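Local structure of P91 (Metagenome, 4ZI5) at residues V172-G177 / W202-L207. The protein hydrolyses phosphotriesters as a promiscuous activity and belongs to the dienelactone hydrolase family of alpha/beta hydrolases. Sequence-based numbering, arbitrary orientation.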
# COMPACT_ATOMS: atom_id res chain seq x y z
N VAL A 172 -7.20 3.33 -9.30
CA VAL A 172 -6.04 4.22 -9.15
C VAL A 172 -5.21 3.75 -7.95
O VAL A 172 -5.73 3.64 -6.86
CB VAL A 172 -6.46 5.70 -8.96
CG1 VAL A 172 -5.24 6.58 -8.81
CG2 VAL A 172 -7.27 6.21 -10.15
N LEU A 173 -3.92 3.50 -8.19
CA LEU A 173 -2.94 3.30 -7.12
C LEU A 173 -1.83 4.35 -7.27
O LEU A 173 -1.15 4.41 -8.31
CB LEU A 173 -2.37 1.88 -7.17
CG LEU A 173 -1.13 1.58 -6.30
CD1 LEU A 173 -1.38 1.75 -4.82
CD2 LEU A 173 -0.62 0.18 -6.55
N VAL A 174 -1.68 5.19 -6.26
CA VAL A 174 -0.62 6.23 -6.23
C VAL A 174 0.46 5.74 -5.25
O VAL A 174 0.19 5.63 -4.06
CB VAL A 174 -1.19 7.59 -5.73
CG1 VAL A 174 -0.14 8.65 -5.59
CG2 VAL A 174 -2.28 8.08 -6.69
N CYS A 175 1.68 5.51 -5.74
CA CYS A 175 2.80 5.13 -4.89
C CYS A 175 3.67 6.37 -4.72
O CYS A 175 4.26 6.86 -5.68
CB CYS A 175 3.57 3.97 -5.52
SG CYS A 175 2.58 2.47 -5.73
N HIS A 176 3.70 6.89 -3.49
CA HIS A 176 4.25 8.20 -3.19
C HIS A 176 5.42 8.07 -2.22
O HIS A 176 5.30 7.40 -1.19
CB HIS A 176 3.15 9.06 -2.58
CG HIS A 176 3.58 10.45 -2.27
ND1 HIS A 176 3.97 11.34 -3.24
CD2 HIS A 176 3.64 11.12 -1.09
CE1 HIS A 176 4.28 12.49 -2.68
NE2 HIS A 176 4.09 12.39 -1.37
N GLY A 177 6.53 8.73 -2.53
CA GLY A 177 7.64 8.83 -1.59
C GLY A 177 7.26 9.83 -0.49
O GLY A 177 7.02 11.02 -0.78
N TRP A 202 -9.68 3.72 -5.36
CA TRP A 202 -8.38 4.33 -5.18
C TRP A 202 -7.61 3.82 -3.97
O TRP A 202 -8.20 3.40 -2.96
CB TRP A 202 -8.48 5.85 -5.14
CG TRP A 202 -9.11 6.48 -3.92
CD1 TRP A 202 -10.44 6.70 -3.68
CD2 TRP A 202 -8.42 7.05 -2.82
NE1 TRP A 202 -10.62 7.35 -2.50
CE2 TRP A 202 -9.39 7.57 -1.93
CE3 TRP A 202 -7.06 7.17 -2.48
CZ2 TRP A 202 -9.05 8.21 -0.73
CZ3 TRP A 202 -6.71 7.77 -1.26
CH2 TRP A 202 -7.71 8.27 -0.40
N GLN A 203 -6.28 3.87 -4.10
CA GLN A 203 -5.37 3.70 -2.99
C GLN A 203 -4.24 4.70 -3.12
O GLN A 203 -3.81 5.01 -4.24
CB GLN A 203 -4.72 2.34 -2.98
CG GLN A 203 -5.62 1.13 -3.10
CD GLN A 203 -4.81 -0.12 -3.25
OE1 GLN A 203 -4.25 -0.62 -2.27
NE2 GLN A 203 -4.72 -0.64 -4.49
N VAL A 204 -3.72 5.15 -1.98
CA VAL A 204 -2.44 5.87 -1.95
C VAL A 204 -1.53 5.19 -0.96
O VAL A 204 -1.90 5.04 0.21
CB VAL A 204 -2.60 7.37 -1.56
CG1 VAL A 204 -1.25 8.03 -1.33
CG2 VAL A 204 -3.40 8.12 -2.63
N LEU A 205 -0.34 4.80 -1.42
CA LEU A 205 0.65 4.12 -0.61
C LEU A 205 1.79 5.10 -0.41
O LEU A 205 2.54 5.42 -1.35
CB LEU A 205 1.18 2.86 -1.31
CG LEU A 205 2.29 2.05 -0.61
CD1 LEU A 205 1.80 1.49 0.73
CD2 LEU A 205 2.67 0.91 -1.53
N TYR A 206 1.89 5.57 0.84
CA TYR A 206 3.00 6.37 1.31
C TYR A 206 4.15 5.46 1.69
O TYR A 206 4.02 4.61 2.61
CB TYR A 206 2.60 7.16 2.56
CG TYR A 206 1.76 8.37 2.29
CD1 TYR A 206 0.40 8.24 2.06
CD2 TYR A 206 2.30 9.67 2.35
CE1 TYR A 206 -0.39 9.35 1.84
CE2 TYR A 206 1.50 10.79 2.12
CZ TYR A 206 0.16 10.61 1.85
OH TYR A 206 -0.69 11.66 1.65
N LEU A 207 5.29 5.69 1.06
CA LEU A 207 6.49 4.91 1.30
C LEU A 207 7.48 5.71 2.11
O LEU A 207 8.08 6.66 1.64
CB LEU A 207 7.07 4.48 -0.02
CG LEU A 207 6.10 3.50 -0.72
CD1 LEU A 207 6.29 3.59 -2.22
CD2 LEU A 207 6.19 2.07 -0.22
O HOH W 1 -6.30 0.89 -6.56
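His176 turns an edge of its imidazole toward the face of the Tyr206 phenol ring in an offset edge-to-face pair, planes at 85° and centroids 5.5 Å apart. The two side chains rise side by side from paired positions of parallel strands 172-177 and 202-207. With CG anti to the backbone N (chi1 -178°), His176 brings CD2 to 3.9 Å from CE2 of Tyr206. Beneath the rings, His176 N donates an almost straight bond to Leu205 O, and His176 O accepts Leu207 N at 2.8 Å.

On the other face of the sheet Gln203 crosses Leu173, its CB 3.9 Å from Leu173 CD1. A water accepts from Gln203 NE2 and donates to Val172 O, the same carbonyl that takes Gln203 N, so Gln203 is tied to that oxygen twice, directly and through the water. Leu205 N donates to Val174 O at 2.8 Å, and on the Gln203 face Leu205 CD2 lies 4.5 Å from Cys175 SG. Met192 of helix 185-198 packs on Tyr206, while helix 231-248 covers Leu173 on the opposite face. The parallel strands, joined by helix 185-198, make a beta-alpha-beta unit of the alpha/beta-hydrolase fold, at the edge of the chain's own sheet, where the second subunit adds an antiparallel strand.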